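Local coordinates for putative uncharacterized protein TTHA0988 (Thermus thermophilus, PDB 3OEP), which is of unknown function but resembles a fused KipI-KipA protein with cyclophilin-like domains, and is not the allophanate hydrolase it was once taken for, at residues P161-G166 against P205-P210; S257-N262 against N267-P272; I357-P360 against G364-L367. All coordinates share one frame; numbering follows the deposited sequence.

Interaction 1 (P161-G166 against P205-P210); sequences PLPSPG and PPEPRP
P161 presents its backbone carbonyl oxygen to the ring of P208 where the two segments draw together, the spacing from L162 CA to E207 CA being 6.7 Å. At that spacing the two chains meet through side chains and one carbonyl, and no backbone pairing joins them. Both segments are rich in proline. Residues 161-163 form the loop that leads into the short strand 164-166. The partner segment, 205-210, is an extended connection with no regular structure, running with phi near -60° and psi near 150° through its first three residues.

P208 carries the middle of the contact. Its CB is directed toward 161-166, and P208 CG lies against L162 CD2 at 3.8 Å, with CB of the same ring just behind. P208 CG is also 3.5 Å from P161 O, so this one atom meets a methyl and a carbonyl oxygen at once. At the outer border E207 approaches P163. With CG anti to its carbonyl carbon (chi1 -68°) and the chain extended beyond, the carboxylate crosses the proline ring at an angle, E207 OE2 lying 3.3 Å from P163 CG. The charge of E207 is met by R356, which forms a salt bridge with OE1 and also donates to P208 O.

The contact places the proline-rich linker, between strands 194-199 and 221-225, on the cyclophilin-like N-terminal half. Between the segments it is chiefly van der Waals packing, whereas polar atoms of the linker are met by other residues: R356 at E207 and P208, and H148 at P206 O.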
# COMPACT_ATOMS: atom_id res chain seq x y z
N PRO A 161 -8.23 0.25 13.05
CA PRO A 161 -8.54 1.68 12.92
C PRO A 161 -9.64 1.98 11.90
O PRO A 161 -10.30 3.02 11.99
CB PRO A 161 -7.21 2.29 12.45
CG PRO A 161 -6.19 1.21 12.58
CD PRO A 161 -6.92 -0.07 12.45
N LEU A 162 -9.79 1.07 10.95
CA LEU A 162 -10.70 1.20 9.82
C LEU A 162 -11.38 -0.15 9.62
O LEU A 162 -10.81 -1.19 10.01
CB LEU A 162 -9.91 1.52 8.54
CG LEU A 162 -9.05 2.79 8.50
CD1 LEU A 162 -7.65 2.50 7.96
CD2 LEU A 162 -9.72 3.86 7.68
N PRO A 163 -12.57 -0.17 9.00
CA PRO A 163 -13.18 -1.46 8.70
C PRO A 163 -12.30 -2.28 7.78
O PRO A 163 -11.74 -1.75 6.81
CB PRO A 163 -14.50 -1.08 8.00
CG PRO A 163 -14.75 0.33 8.35
CD PRO A 163 -13.41 0.96 8.56
N SER A 164 -12.14 -3.56 8.09
CA SER A 164 -11.33 -4.45 7.27
C SER A 164 -11.65 -5.91 7.57
O SER A 164 -12.27 -6.21 8.60
CB SER A 164 -9.84 -4.18 7.47
OG SER A 164 -9.36 -4.72 8.69
N PRO A 165 -11.22 -6.82 6.69
CA PRO A 165 -11.35 -8.23 7.03
C PRO A 165 -10.42 -8.57 8.19
O PRO A 165 -9.38 -7.93 8.35
CB PRO A 165 -10.89 -8.96 5.75
CG PRO A 165 -10.92 -7.93 4.68
CD PRO A 165 -10.65 -6.63 5.34
N GLY A 166 -10.79 -9.56 8.99
CA GLY A 166 -9.97 -9.91 10.14
C GLY A 166 -10.46 -11.13 10.88
O GLY A 166 -11.67 -11.35 11.00
N PRO A 205 -16.57 5.95 18.33
CA PRO A 205 -16.09 7.04 17.47
C PRO A 205 -16.53 6.82 16.03
O PRO A 205 -16.69 5.69 15.60
CB PRO A 205 -14.57 6.94 17.58
CG PRO A 205 -14.31 6.19 18.83
CD PRO A 205 -15.46 5.24 18.98
N PRO A 206 -16.72 7.92 15.28
CA PRO A 206 -17.04 7.74 13.86
C PRO A 206 -15.92 7.05 13.09
O PRO A 206 -14.76 7.08 13.52
CB PRO A 206 -17.25 9.18 13.36
CG PRO A 206 -16.60 10.07 14.35
CD PRO A 206 -16.55 9.33 15.66
N GLU A 207 -16.25 6.44 11.95
CA GLU A 207 -15.22 5.92 11.06
C GLU A 207 -14.41 7.08 10.51
O GLU A 207 -14.98 8.15 10.25
CB GLU A 207 -15.82 5.16 9.88
CG GLU A 207 -16.51 3.87 10.22
CD GLU A 207 -16.85 3.05 8.99
OE1 GLU A 207 -16.52 3.49 7.86
OE2 GLU A 207 -17.45 1.98 9.15
N PRO A 208 -13.10 6.89 10.32
CA PRO A 208 -12.30 7.91 9.65
C PRO A 208 -12.94 8.34 8.33
O PRO A 208 -13.37 7.50 7.55
CB PRO A 208 -10.97 7.21 9.39
CG PRO A 208 -10.88 6.15 10.42
CD PRO A 208 -12.28 5.74 10.75
N ARG A 209 -13.00 9.65 8.12
CA ARG A 209 -13.56 10.20 6.89
C ARG A 209 -12.44 10.37 5.86
O ARG A 209 -11.34 10.78 6.23
CB ARG A 209 -14.22 11.53 7.20
CG ARG A 209 -14.94 12.15 6.04
CD ARG A 209 -15.88 13.25 6.52
NE ARG A 209 -15.19 14.25 7.34
CZ ARG A 209 -14.49 15.28 6.86
NH1 ARG A 209 -14.36 15.47 5.55
NH2 ARG A 209 -13.92 16.13 7.70
N PRO A 210 -12.69 10.06 4.58
CA PRO A 210 -11.63 10.22 3.58
C PRO A 210 -11.06 11.63 3.54
O PRO A 210 -11.80 12.61 3.69
CB PRO A 210 -12.33 9.87 2.26
CG PRO A 210 -13.47 9.01 2.65
CD PRO A 210 -13.93 9.51 3.98

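Interaction 2 (S257-N262 against N267-P272); sequences SARLAN and NGAGAP. With SO4 (sulfate ion), chain E.
Both hydrogens of one buried amide are spent on main-chain oxygens of a single loop: N262 ND2 donates to A269 O at 3.0 Å and to A271 O at 2.9 Å. The loop contains a type I beta turn, G268 to A271, that follows helix 255-264 and leads into strand 273-277. N262 thus holds this turn against the helix that precedes it.

The two carbonyls are met differently. ND2 stands above the carbonyl plane of A269, 68° out of it, but is only moderately tilted from that of A271. At the other end of the amide, N262 OD1 accepts N267 ND2 at 3.0 Å along a nearly straight N-H path of 174°, the two amide planes being turned 60° apart. N267 ND2 also donates to V336 O, while its OD1 receives G338 N, which ties the pair to the end of strand 331-336. The backbones join where N267 N donates to N262 O at 2.9 Å.

About one turn earlier in the helix, R259 lays its aliphatic part over the methyl of A269, with CG and CD both 3.6 Å from A269 CB. A bend at chi3 then turns the guanidinium away from this methyl. A sulfate, probably from the crystallisation liquor, sits at the turn, also held by R263; A269 N donates to its O3 at 2.9 Å.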
# COMPACT_ATOMS: atom_id res chain seq x y z
N SER A 257 5.80 3.86 -17.73
CA SER A 257 4.77 4.48 -18.56
C SER A 257 4.36 5.84 -18.01
O SER A 257 4.19 6.80 -18.78
CB SER A 257 3.56 3.57 -18.70
OG SER A 257 3.92 2.42 -19.45
N ALA A 258 4.22 5.94 -16.69
CA ALA A 258 3.89 7.21 -16.05
C ALA A 258 4.97 8.25 -16.32
O ALA A 258 4.69 9.41 -16.67
CB ALA A 258 3.69 7.03 -14.54
N ARG A 259 6.22 7.85 -16.14
CA ARG A 259 7.35 8.75 -16.37
C ARG A 259 7.40 9.22 -17.82
O ARG A 259 7.69 10.39 -18.08
CB ARG A 259 8.66 8.08 -15.95
CG ARG A 259 8.80 7.94 -14.44
CD ARG A 259 10.24 7.68 -14.02
NE ARG A 259 10.65 6.30 -14.26
CZ ARG A 259 10.42 5.28 -13.43
NH1 ARG A 259 9.76 5.46 -12.29
NH2 ARG A 259 10.85 4.06 -13.75
N LEU A 260 7.12 8.31 -18.76
CA LEU A 260 7.10 8.65 -20.19
C LEU A 260 6.04 9.71 -20.51
O LEU A 260 6.31 10.68 -21.22
CB LEU A 260 6.88 7.40 -21.05
CG LEU A 260 6.80 7.64 -22.57
CD1 LEU A 260 8.03 8.39 -23.05
CD2 LEU A 260 6.65 6.33 -23.32
N ALA A 261 4.82 9.50 -19.99
CA ALA A 261 3.74 10.46 -20.18
C ALA A 261 4.14 11.86 -19.69
O ALA A 261 3.96 12.84 -20.41
CB ALA A 261 2.47 9.99 -19.47
N ASN A 262 4.70 11.94 -18.49
CA ASN A 262 5.15 13.22 -17.95
C ASN A 262 6.25 13.86 -18.76
O ASN A 262 6.23 15.07 -19.01
CB ASN A 262 5.60 13.07 -16.49
CG ASN A 262 4.46 13.29 -15.51
OD1 ASN A 262 3.56 14.09 -15.76
ND2 ASN A 262 4.50 12.58 -14.38
N ASN A 267 7.15 17.62 -18.08
CA ASN A 267 7.07 17.56 -16.62
C ASN A 267 8.20 16.74 -16.03
O ASN A 267 8.80 15.89 -16.71
CB ASN A 267 5.77 16.90 -16.16
CG ASN A 267 4.53 17.68 -16.55
OD1 ASN A 267 4.58 18.88 -16.82
ND2 ASN A 267 3.40 16.99 -16.57
N GLY A 268 8.47 16.97 -14.75
CA GLY A 268 9.29 16.04 -13.96
C GLY A 268 8.62 14.68 -13.91
O GLY A 268 7.39 14.58 -13.93
N ALA A 269 9.43 13.62 -13.85
CA ALA A 269 8.94 12.25 -13.98
C ALA A 269 7.82 11.90 -12.99
O ALA A 269 6.93 11.12 -13.32
CB ALA A 269 10.09 11.25 -13.83
N GLY A 270 7.88 12.50 -11.80
CA GLY A 270 6.91 12.22 -10.75
C GLY A 270 5.82 13.27 -10.53
O GLY A 270 5.13 13.21 -9.51
N ALA A 271 5.65 14.21 -11.46
CA ALA A 271 4.56 15.19 -11.38
C ALA A 271 3.20 14.47 -11.37
O ALA A 271 3.06 13.42 -11.99
CB ALA A 271 4.62 16.17 -12.55
N PRO A 272 2.20 15.04 -10.66
CA PRO A 272 0.94 14.30 -10.60
C PRO A 272 0.26 14.13 -11.96
O PRO A 272 0.14 15.10 -12.72
CB PRO A 272 0.08 15.16 -9.67
CG PRO A 272 1.05 15.87 -8.81
CD PRO A 272 2.21 16.18 -9.73
S SO4 E . 13.00 13.68 -14.73
O1 SO4 E . 12.27 13.73 -16.00
O2 SO4 E . 13.28 12.28 -14.39
O3 SO4 E . 12.21 14.29 -13.67
O4 SO4 E . 14.26 14.40 -14.88
O HOH W 1 0.87 15.35 -15.48

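Interaction 3 (I357-P360 against G364-L367); sequences IGRP and GDVL
R359 starts with CG wedged between its backbone N and carbonyl carbon (chi1 58°), then runs extended from CG to NE, which carries the guanidinium across to D365. D365 turns CG beside its own backbone N (chi1 -81°), and its carboxylate meets the arginine from the opposite direction. The result is an end-on, two-pronged salt bridge. R359 NH1 donates to D365 OD2 at 2.8 Å, almost straight and in the guanidinium plane, using the syn lone pair of that oxygen. The second prong is less regular: R359 NH2 reaches D365 OD1 at 3.0 Å, on the syn side but out of the carboxylate plane, because the two flat groups are tilted 30° from each other.

R359 NH1 also donates to P360 O at 3.0 Å, and R359 NE forms a salt bridge with E212. Two acids therefore share the charge of R359, which probably stabilises its ionised form, while W362 makes a cation-pi contact with it. D365 OD2 also accepts the backbone N of W362, so the salt bridge and this bond together close the short loop that leads into strand 366-368, an outermost strand of its antiparallel sheet, paired there with strand 221-225.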
# COMPACT_ATOMS: atom_id res chain seq x y z
N ILE A 357 -6.90 8.04 2.26
CA ILE A 357 -6.16 9.22 1.87
C ILE A 357 -6.36 9.34 0.36
O ILE A 357 -5.94 8.47 -0.41
CB ILE A 357 -4.67 9.10 2.24
CG1 ILE A 357 -4.50 9.02 3.76
CG2 ILE A 357 -3.87 10.29 1.68
CD1 ILE A 357 -3.20 8.38 4.18
N GLY A 358 -7.05 10.40 -0.05
CA GLY A 358 -7.46 10.55 -1.44
C GLY A 358 -8.56 9.57 -1.82
O GLY A 358 -9.10 8.86 -0.97
N ARG A 359 -8.90 9.55 -3.10
CA ARG A 359 -9.98 8.72 -3.61
C ARG A 359 -9.93 8.64 -5.12
O ARG A 359 -9.27 9.47 -5.75
CB ARG A 359 -11.33 9.32 -3.21
CG ARG A 359 -11.53 10.73 -3.71
CD ARG A 359 -12.96 11.18 -3.57
NE ARG A 359 -13.09 12.60 -3.91
CZ ARG A 359 -13.13 13.09 -5.15
NH1 ARG A 359 -13.07 12.28 -6.21
NH2 ARG A 359 -13.25 14.40 -5.33
N PRO A 360 -10.64 7.67 -5.71
CA PRO A 360 -10.78 7.69 -7.16
C PRO A 360 -11.61 8.88 -7.64
O PRO A 360 -12.41 9.45 -6.88
CB PRO A 360 -11.51 6.37 -7.46
CG PRO A 360 -11.39 5.55 -6.22
CD PRO A 360 -11.32 6.52 -5.11
N GLY A 364 -17.96 14.85 -12.22
CA GLY A 364 -18.07 16.24 -11.77
C GLY A 364 -16.79 16.82 -11.20
O GLY A 364 -16.71 18.03 -10.96
N ASP A 365 -15.78 15.97 -10.95
CA ASP A 365 -14.49 16.46 -10.47
C ASP A 365 -13.89 17.40 -11.50
O ASP A 365 -13.88 17.11 -12.70
CB ASP A 365 -13.50 15.31 -10.22
CG ASP A 365 -13.72 14.62 -8.88
OD1 ASP A 365 -14.39 15.19 -7.98
OD2 ASP A 365 -13.21 13.50 -8.72
N VAL A 366 -13.36 18.52 -11.02
CA VAL A 366 -12.58 19.43 -11.86
C VAL A 366 -11.13 19.38 -11.39
O VAL A 366 -10.84 19.61 -10.21
CB VAL A 366 -13.12 20.86 -11.79
CG1 VAL A 366 -12.20 21.82 -12.54
CG2 VAL A 366 -14.52 20.91 -12.36
N LEU A 367 -10.23 19.06 -12.32
CA LEU A 367 -8.79 19.03 -12.04
C LEU A 367 -8.14 20.24 -12.65
O LEU A 367 -8.53 20.68 -13.74
CB LEU A 367 -8.16 17.78 -12.62
CG LEU A 367 -8.78 16.44 -12.23
CD1 LEU A 367 -7.90 15.29 -12.70
CD2 LEU A 367 -9.02 16.36 -10.73

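From the N terminus, interaction 1 comes first: it brings the linker after strand 194-199 back onto the loop before strand 164-166, closing a loop of 38 residues. Interaction 2 follows and closes a much shorter one, tying helix 255-264 to the turn before strand 273-277. Interaction 3 is shorter still, bridging three residues just ahead of strand 366-368. The three lie in series, neither nesting nor crossing. Interactions 2 and 3 both fall in the second carboxyltransferase-like region, their centres about 19 Å apart. R356, the salt-bridge partner in interaction 1, directly precedes 357-360, and interactions 1 and 3 come within about 5 Å at their nearest atoms without touching.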